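Local coordinates for Na-K-Cl cotransporter (Methanosarcina acetivorans, PDB 3G40), which forms the cytoplasmic C-terminal domain of an SLC12A-family transporter that probably moves chloride together with cations across the membrane, at residues A21-P26 with D42-K47; N156-W161 with L247-L252. All coordinates share one frame; numbering follows the deposited sequence.

Contact 1 of 2, residues A21-P26 with D42-K47; sequences ANLLVP and DITYPK
In I43 the first torsion (chi1 -71°) sets CG2 anti to the residue's own backbone N, and this methyl reaches toward A21 and L23. L23 answers with an extended side chain, its second torsion near 180° (chi2 -178°), which carries CD1 out to meet the end of the helix. The CG2 methyl of I43 touches A21 CB at 4.0 Å and L23 CD1 at 4.1 Å, the I43 and L23 side chains crossing at about a right angle. T44 turns its own CG2 to the strand: the methyl lies 3.7 Å from L23 CD1 and rests against the carbonyl O of A21 at 3.5 Å. Its hydroxyl OG1 takes no part in the apolar contact, being hydrogen-bonded to L40 O one turn back in the helix. The segments belong to the beta-alpha-beta unit of strand 22-27, helix 30-44 and strand 49-54, and here the last turn of the helix lies beside the start of the first strand. V50 on the next strand touches T44, while F114 of strand 112-116 and I184 of helix 179-192 pack against I43. Two waters supply the polar link. One accepts from A21 N at 2.9 Å and donates to I43 O at 3.0 Å, joining the strand's approach to the helix end. The other donates to N22 OD1 at 2.8 Å and to K47 O at 2.7 Å, beyond the cis peptide bond that precedes P46. The N22 amide is gripped further by S49 OG, hydrogen-bonded to OD1, and by P110 O, which pairs with ND2.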
ATOM      1  N   ALA A  21      15.950   5.376 -13.913  1.00 38.97           N
ATOM      2  CA  ALA A  21      14.704   6.034 -14.239  1.00 40.09           C
ATOM      3  C   ALA A  21      14.737   7.420 -13.606  1.00 34.07           C
ATOM      4  O   ALA A  21      14.977   7.539 -12.403  1.00 37.25           O
ATOM      5  CB  ALA A  21      13.541   5.235 -13.673  1.00 35.05           C
ATOM      6  N   ASN A  22      14.493   8.443 -14.414  1.00 38.42           N
ATOM      7  CA  ASN A  22      14.319   9.805 -13.913  1.00 41.56           C
ATOM      8  C   ASN A  22      12.872  10.223 -14.163  1.00 36.70           C
ATOM      9  O   ASN A  22      12.487  10.448 -15.300  1.00 41.34           O
ATOM     10  CB  ASN A  22      15.285  10.756 -14.620  1.00 42.54           C
ATOM     11  CG  ASN A  22      16.734  10.377 -14.395  1.00 47.70           C
ATOM     12  OD1 ASN A  22      17.183  10.251 -13.255  1.00 45.65           O
ATOM     13  ND2 ASN A  22      17.477  10.191 -15.485  1.00 50.72           N
ATOM     14  N   LEU A  23      12.067  10.278 -13.102  1.00 37.14           N
ATOM     15  CA  LEU A  23      10.635  10.507 -13.247  1.00 33.92           C
ATOM     16  C   LEU A  23      10.277  11.975 -13.062  1.00 40.66           C
ATOM     17  O   LEU A  23      10.841  12.652 -12.207  1.00 38.33           O
ATOM     18  CB  LEU A  23       9.850   9.706 -12.203  1.00 31.94           C
ATOM     19  CG  LEU A  23      10.155   8.210 -12.151  1.00 33.53           C
ATOM     20  CD1 LEU A  23       9.261   7.525 -11.108  1.00 35.46           C
ATOM     21  CD2 LEU A  23       9.960   7.618 -13.530  1.00 34.70           C
ATOM     22  N   LEU A  24       9.332  12.448 -13.862  1.00 42.82           N
ATOM     23  CA  LEU A  24       8.649  13.703 -13.581  1.00 44.28           C
ATOM     24  C   LEU A  24       7.279  13.324 -13.032  1.00 41.48           C
ATOM     25  O   LEU A  24       6.498  12.639 -13.700  1.00 42.24           O
ATOM     26  CB  LEU A  24       8.497  14.525 -14.856  1.00 41.15           C
ATOM     27  CG  LEU A  24       7.767  15.858 -14.691  1.00 44.63           C
ATOM     28  CD1 LEU A  24       8.532  16.768 -13.727  1.00 41.43           C
ATOM     29  CD2 LEU A  24       7.625  16.516 -16.039  1.00 44.70           C
ATOM     30  N   VAL A  25       7.009  13.736 -11.801  1.00 36.08           N
ATOM     31  CA  VAL A  25       5.792  13.337 -11.112  1.00 33.44           C
ATOM     32  C   VAL A  25       4.935  14.557 -10.748  1.00 41.97           C
ATOM     33  O   VAL A  25       5.231  15.265  -9.786  1.00 40.28           O
ATOM     34  CB  VAL A  25       6.131  12.552  -9.817  1.00 36.95           C
ATOM     35  CG1 VAL A  25       4.858  12.065  -9.127  1.00 36.05           C
ATOM     36  CG2 VAL A  25       7.084  11.383 -10.119  1.00 37.17           C
ATOM     37  N   PRO A  26       3.854  14.794 -11.503  1.00 39.89           N
ATOM     38  CA  PRO A  26       2.946  15.873 -11.103  1.00 44.45           C
ATOM     39  C   PRO A  26       2.240  15.510  -9.807  1.00 45.49           C
ATOM     40  O   PRO A  26       1.842  14.353  -9.623  1.00 45.81           O
ATOM     41  CB  PRO A  26       1.933  15.946 -12.249  1.00 44.40           C
ATOM     42  CG  PRO A  26       2.450  15.022 -13.330  1.00 44.68           C
ATOM     43  CD  PRO A  26       3.371  14.050 -12.678  1.00 41.38           C
ATOM     44  N   ASP A  42      10.745   2.367  -5.567  1.00 33.18           N
ATOM     45  CA  ASP A  42      11.085   1.043  -6.132  1.00 31.42           C
ATOM     46  C   ASP A  42      11.401   1.135  -7.620  1.00 35.62           C
ATOM     47  O   ASP A  42      12.196   0.361  -8.139  1.00 39.63           O
ATOM     48  CB  ASP A  42       9.940   0.041  -5.905  1.00 32.02           C
ATOM     49  CG  ASP A  42       9.714  -0.266  -4.438  1.00 38.75           C
ATOM     50  OD1 ASP A  42      10.643  -0.069  -3.620  1.00 40.63           O
ATOM     51  OD2 ASP A  42       8.597  -0.692  -4.098  1.00 41.81           O
ATOM     52  N   ILE A  43      10.793   2.099  -8.310  1.00 33.17           N
ATOM     53  CA  ILE A  43      11.071   2.293  -9.732  1.00 34.85           C
ATOM     54  C   ILE A  43      12.439   2.952  -9.954  1.00 38.63           C
ATOM     55  O   ILE A  43      13.122   2.670 -10.939  1.00 37.55           O
ATOM     56  CB  ILE A  43       9.969   3.135 -10.407  1.00 33.63           C
ATOM     57  CG1 ILE A  43       8.675   2.325 -10.528  1.00 37.13           C
ATOM     58  CG2 ILE A  43      10.426   3.646 -11.769  1.00 32.88           C
ATOM     59  CD1 ILE A  43       7.445   3.187 -10.915  1.00 39.10           C
ATOM     60  N   THR A  44      12.847   3.805  -9.023  1.00 33.84           N
ATOM     61  CA  THR A  44      14.015   4.671  -9.226  1.00 30.72           C
ATOM     62  C   THR A  44      15.284   4.260  -8.464  1.00 36.89           C
ATOM     63  O   THR A  44      16.382   4.704  -8.801  1.00 43.01           O
ATOM     64  CB  THR A  44      13.673   6.154  -8.872  1.00 38.25           C
ATOM     65  OG1 THR A  44      13.116   6.205  -7.556  1.00 32.53           O
ATOM     66  CG2 THR A  44      12.660   6.721  -9.851  1.00 34.31           C
ATOM     67  N   TYR A  45      15.140   3.438  -7.430  1.00 35.38           N
ATOM     68  CA  TYR A  45      16.289   2.998  -6.635  1.00 35.76           C
ATOM     69  C   TYR A  45      17.159   1.971  -7.378  1.00 44.71           C
ATOM     70  O   TYR A  45      16.635   1.029  -7.982  1.00 42.23           O
ATOM     71  CB  TYR A  45      15.813   2.388  -5.315  1.00 36.86           C
ATOM     72  CG  TYR A  45      16.942   1.890  -4.454  1.00 35.21           C
ATOM     73  CD1 TYR A  45      17.352   0.557  -4.501  1.00 38.23           C
ATOM     74  CD2 TYR A  45      17.607   2.751  -3.598  1.00 34.24           C
ATOM     75  CE1 TYR A  45      18.407   0.112  -3.718  1.00 43.20           C
ATOM     76  CE2 TYR A  45      18.647   2.317  -2.816  1.00 49.84           C
ATOM     77  CZ  TYR A  45      19.043   0.995  -2.873  1.00 47.05           C
ATOM     78  OH  TYR A  45      20.090   0.594  -2.077  1.00 48.87           O
ATOM     79  N   PRO A  46      18.492   2.146  -7.342  1.00 40.60           N
ATOM     80  CA  PRO A  46      19.221   3.251  -6.725  1.00 39.79           C
ATOM     81  C   PRO A  46      19.659   4.286  -7.760  1.00 39.50           C
ATOM     82  O   PRO A  46      19.792   3.961  -8.947  1.00 42.87           O
ATOM     83  CB  PRO A  46      20.483   2.571  -6.180  1.00 43.50           C
ATOM     84  CG  PRO A  46      20.592   1.248  -6.917  1.00 48.83           C
ATOM     85  CD  PRO A  46      19.422   1.134  -7.870  1.00 46.70           C
ATOM     86  N   LYS A  47      19.881   5.511  -7.295  1.00 40.29           N
ATOM     87  CA  LYS A  47      20.471   6.582  -8.107  1.00 47.66           C
ATOM     88  C   LYS A  47      19.636   7.010  -9.316  1.00 45.85           C
ATOM     89  O   LYS A  47      20.128   7.754 -10.158  1.00 44.54           O
ATOM     90  CB  LYS A  47      21.896   6.222  -8.554  1.00 46.08           C
ATOM     91  CG  LYS A  47      22.883   5.949  -7.419  1.00 51.67           C
ATOM     92  CD  LYS A  47      23.090   7.156  -6.533  1.00 70.81           C
ATOM     93  CE  LYS A  47      24.331   6.985  -5.666  1.00 78.33           C
ATOM     94  NZ  LYS A  47      24.823   8.284  -5.112  1.00 72.38           N
TER
HETATM   95  O   HOH W   1      15.926   3.345 -11.848  1.00 54.18           O
HETATM   96  O   HOH W   2      19.651   9.492 -12.206  1.00 43.84           O

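Contact 2 of 2, residues N156-W161 with L247-L252; sequences NLINLW and LHIFSL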
ATOM      1  N   ASN A 156       4.935  -9.721  -5.013  1.00 34.86           N
ATOM      2  CA  ASN A 156       5.747 -10.922  -5.182  1.00 38.24           C
ATOM      3  C   ASN A 156       5.638 -11.547  -6.573  1.00 35.70           C
ATOM      4  O   ASN A 156       6.386 -12.472  -6.910  1.00 33.99           O
ATOM      5  CB  ASN A 156       5.432 -11.955  -4.093  1.00 38.68           C
ATOM      6  CG  ASN A 156       4.050 -12.557  -4.234  1.00 41.19           C
ATOM      7  OD1 ASN A 156       3.152 -11.948  -4.805  1.00 39.68           O
ATOM      8  ND2 ASN A 156       3.870 -13.766  -3.703  1.00 40.34           N
ATOM      9  N   LEU A 157       4.714 -11.047  -7.383  1.00 32.40           N
ATOM     10  CA  LEU A 157       4.540 -11.585  -8.732  1.00 31.46           C
ATOM     11  C   LEU A 157       4.332 -10.449  -9.713  1.00 30.13           C
ATOM     12  O   LEU A 157       3.480  -9.595  -9.506  1.00 30.75           O
ATOM     13  CB  LEU A 157       3.343 -12.570  -8.798  1.00 32.98           C
ATOM     14  CG  LEU A 157       3.423 -13.807  -7.890  1.00 36.92           C
ATOM     15  CD1 LEU A 157       2.060 -14.480  -7.733  1.00 43.87           C
ATOM     16  CD2 LEU A 157       4.469 -14.785  -8.419  1.00 43.76           C
ATOM     17  N   ILE A 158       5.119 -10.445 -10.782  1.00 30.90           N
ATOM     18  CA  ILE A 158       5.022  -9.435 -11.828  1.00 29.27           C
ATOM     19  C   ILE A 158       4.806 -10.147 -13.159  1.00 34.94           C
ATOM     20  O   ILE A 158       5.529 -11.093 -13.467  1.00 33.92           O
ATOM     21  CB  ILE A 158       6.328  -8.594 -11.925  1.00 30.89           C
ATOM     22  CG1 ILE A 158       6.633  -7.911 -10.583  1.00 31.40           C
ATOM     23  CG2 ILE A 158       6.215  -7.542 -13.019  1.00 27.39           C
ATOM     24  CD1 ILE A 158       8.052  -7.353 -10.475  1.00 31.11           C
ATOM     25  N   ASN A 159       3.820  -9.703 -13.935  1.00 31.11           N
ATOM     26  CA  ASN A 159       3.658 -10.160 -15.316  1.00 34.88           C
ATOM     27  C   ASN A 159       4.024  -9.027 -16.264  1.00 36.03           C
ATOM     28  O   ASN A 159       3.519  -7.914 -16.119  1.00 39.18           O
ATOM     29  CB  ASN A 159       2.212 -10.565 -15.620  1.00 35.77           C
ATOM     30  CG  ASN A 159       1.806 -11.875 -14.966  1.00 36.14           C
ATOM     31  OD1 ASN A 159       2.646 -12.659 -14.524  1.00 35.59           O
ATOM     32  ND2 ASN A 159       0.505 -12.113 -14.908  1.00 37.40           N
ATOM     33  N   LEU A 160       4.894  -9.299 -17.230  1.00 31.79           N
ATOM     34  CA  LEU A 160       5.146  -8.341 -18.309  1.00 34.52           C
ATOM     35  C   LEU A 160       4.403  -8.863 -19.539  1.00 38.39           C
ATOM     36  O   LEU A 160       4.719  -9.944 -20.046  1.00 38.03           O
ATOM     37  CB  LEU A 160       6.642  -8.274 -18.615  1.00 32.50           C
ATOM     38  CG  LEU A 160       7.376  -7.061 -19.172  1.00 55.31           C
ATOM     39  CD1 LEU A 160       8.316  -7.594 -20.226  1.00 33.66           C
ATOM     40  CD2 LEU A 160       6.492  -5.871 -19.689  1.00 34.38           C
ATOM     41  N   TRP A 161       3.414  -8.103 -20.002  1.00 32.55           N
ATOM     42  CA  TRP A 161       2.628  -8.468 -21.168  1.00 37.89           C
ATOM     43  C   TRP A 161       3.268  -7.938 -22.434  1.00 42.62           C
ATOM     44  O   TRP A 161       3.422  -6.733 -22.613  1.00 45.57           O
ATOM     45  CB  TRP A 161       1.199  -7.933 -21.038  1.00 36.94           C
ATOM     46  CG  TRP A 161       0.435  -8.630 -19.984  1.00 35.61           C
ATOM     47  CD1 TRP A 161       0.405  -8.326 -18.655  1.00 37.01           C
ATOM     48  CD2 TRP A 161      -0.380  -9.799 -20.151  1.00 33.77           C
ATOM     49  NE1 TRP A 161      -0.399  -9.219 -17.986  1.00 38.21           N
ATOM     50  CE2 TRP A 161      -0.893 -10.131 -18.884  1.00 38.03           C
ATOM     51  CE3 TRP A 161      -0.738 -10.582 -21.254  1.00 37.85           C
ATOM     52  CZ2 TRP A 161      -1.748 -11.219 -18.686  1.00 37.88           C
ATOM     53  CZ3 TRP A 161      -1.588 -11.661 -21.057  1.00 37.53           C
ATOM     54  CH2 TRP A 161      -2.081 -11.969 -19.786  1.00 38.21           C
ATOM     55  N   LEU A 247       1.384  -7.194  -9.918  1.00 30.27           N
ATOM     56  CA  LEU A 247       1.420  -6.079 -10.848  1.00 30.11           C
ATOM     57  C   LEU A 247       1.544  -6.600 -12.263  1.00 33.05           C
ATOM     58  O   LEU A 247       2.442  -7.400 -12.565  1.00 33.08           O
ATOM     59  CB  LEU A 247       2.619  -5.175 -10.560  1.00 31.44           C
ATOM     60  CG  LEU A 247       2.810  -3.994 -11.536  1.00 37.33           C
ATOM     61  CD1 LEU A 247       1.736  -2.912 -11.352  1.00 34.40           C
ATOM     62  CD2 LEU A 247       4.202  -3.370 -11.390  1.00 35.53           C
ATOM     63  N   HIS A 248       0.647  -6.131 -13.121  1.00 30.78           N
ATOM     64  CA  HIS A 248       0.722  -6.391 -14.555  1.00 33.80           C
ATOM     65  C   HIS A 248       1.323  -5.168 -15.247  1.00 36.41           C
ATOM     66  O   HIS A 248       0.829  -4.051 -15.075  1.00 36.75           O
ATOM     67  CB  HIS A 248      -0.677  -6.619 -15.105  1.00 30.86           C
ATOM     68  CG  HIS A 248      -1.363  -7.813 -14.524  1.00 39.01           C
ATOM     69  ND1 HIS A 248      -1.286  -9.064 -15.100  1.00 36.10           N
ATOM     70  CD2 HIS A 248      -2.136  -7.953 -13.422  1.00 40.40           C
ATOM     71  CE1 HIS A 248      -1.984  -9.921 -14.378  1.00 35.39           C
ATOM     72  NE2 HIS A 248      -2.515  -9.273 -13.355  1.00 35.75           N
ATOM     73  N   ILE A 249       2.390  -5.384 -16.013  1.00 30.85           N
ATOM     74  CA  ILE A 249       2.997  -4.333 -16.833  1.00 31.00           C
ATOM     75  C   ILE A 249       2.602  -4.534 -18.288  1.00 38.25           C
ATOM     76  O   ILE A 249       2.795  -5.624 -18.849  1.00 41.04           O
ATOM     77  CB  ILE A 249       4.540  -4.356 -16.703  1.00 33.58           C
ATOM     78  CG1 ILE A 249       4.943  -4.200 -15.225  1.00 34.72           C
ATOM     79  CG2 ILE A 249       5.183  -3.275 -17.594  1.00 31.83           C
ATOM     80  CD1 ILE A 249       6.390  -4.497 -14.952  1.00 33.83           C
ATOM     81  N   PHE A 250       2.006  -3.503 -18.883  1.00 33.08           N
ATOM     82  CA  PHE A 250       1.631  -3.512 -20.294  1.00 37.44           C
ATOM     83  C   PHE A 250       2.379  -2.403 -21.019  1.00 44.50           C
ATOM     84  O   PHE A 250       2.894  -1.479 -20.389  1.00 39.22           O
ATOM     85  CB  PHE A 250       0.128  -3.251 -20.452  1.00 39.36           C
ATOM     86  CG  PHE A 250      -0.746  -4.323 -19.858  1.00 42.86           C
ATOM     87  CD1 PHE A 250      -1.178  -4.237 -18.541  1.00 41.61           C
ATOM     88  CD2 PHE A 250      -1.153  -5.404 -20.623  1.00 41.95           C
ATOM     89  CE1 PHE A 250      -1.990  -5.227 -17.993  1.00 43.18           C
ATOM     90  CE2 PHE A 250      -1.968  -6.404 -20.077  1.00 39.20           C
ATOM     91  CZ  PHE A 250      -2.377  -6.311 -18.762  1.00 38.19           C
ATOM     92  N   SER A 251       2.432  -2.481 -22.343  1.00 38.13           N
ATOM     93  CA  SER A 251       2.829  -1.318 -23.126  1.00 38.27           C
ATOM     94  C   SER A 251       1.629  -0.384 -23.246  1.00 43.21           C
ATOM     95  O   SER A 251       0.485  -0.840 -23.265  1.00 45.76           O
ATOM     96  CB  SER A 251       3.338  -1.747 -24.500  1.00 43.26           C
ATOM     97  OG  SER A 251       4.576  -2.412 -24.347  1.00 43.43           O
ATOM     98  N   LEU A 252       1.896   0.922 -23.277  1.00 41.51           N
ATOM     99  CA  LEU A 252       0.871   1.947 -23.454  1.00 44.77           C
ATOM    100  C   LEU A 252       0.884   2.441 -24.903  1.00 44.56           C
ATOM    101  O   LEU A 252       1.917   2.905 -25.400  1.00 46.30           O
ATOM    102  CB  LEU A 252       1.129   3.132 -22.488  1.00 35.66           C
ATOM    103  CG  LEU A 252       0.228   4.366 -22.560  1.00 44.78           C
ATOM    104  CD1 LEU A 252      -1.217   3.983 -22.313  1.00 47.82           C
ATOM    105  CD2 LEU A 252       0.690   5.409 -21.524  1.00 43.48           C
TER
HETATM  106  O   HOH W   3       5.295  -4.886 -23.592  1.00 39.99           O
HETATM  107  O   HOH W   4       1.524  -4.916 -23.469  1.00 40.52           O
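W161 and F250 lie side by side like two plates slipped past each other: an offset stack, planes 9° apart, with the centroid of the indole's five-membered ring 4.2 Å from that of the phenyl. The overlap is toward the rims, and F250 CE2 sits over one indole face, 3.3 Å from W161 CG. With chi1 at -69°, CG of W161 stands anti to the carbonyl carbon, and the indole swings across to strand 247-251. Its edge then faces H248, where W161 NE1 donates to H248 ND1 at 3.0 Å in a nearly straight bond. The donor lies tilted somewhat from the imidazole plane, while ND1 is in the plane of the indole. N159 lies alongside H248, its ND2 3.4 Å from H248 CE1. An alanine in place of W161 would probably leave H248 ND1 without its donor and open a gap against the face of F250. On the other side of the sheet, the side chain of I249 fits between those of I158 and L160: its CD1 meets I158 CG2 at 3.6 Å, and its CG2 meets L160 CD2, also at 3.6 Å. L188 and A185 of helix 179-192 touch I158 and L160 respectively, and I273 of strand 271-276 lies against I249. Between these layers the backbones are joined by four N-H...O bonds, two of them between L157 O and L247 N and between W161 N and I249 O. Past them, two waters bridge W161 O to the OG and N of S251, whose hydroxyl also bonds to N177 O. N159 bonds to both L247 and I249, the residues before and after its register mate H248, the pattern of parallel neighbours inside the alpha/beta sheet of this cytoplasmic domain.

Both contacts are buried and reach the same ten-stranded sheet, yet their centres are 18 Å apart and their nearest atoms about 7 Å, without touching. Contact 1 joins the end of a helix to the start of the strand that comes just before it in the chain; contact 2 pairs two strands 86 residues apart. Their chemistry follows: contact 1 relies on methyl groups and bridging waters, whereas contact 2 has direct backbone bonds, aliphatic packing on one face and an aromatic group on the other. Helix 179-192 reaches both contacts, so it lies against both parts of the sheet.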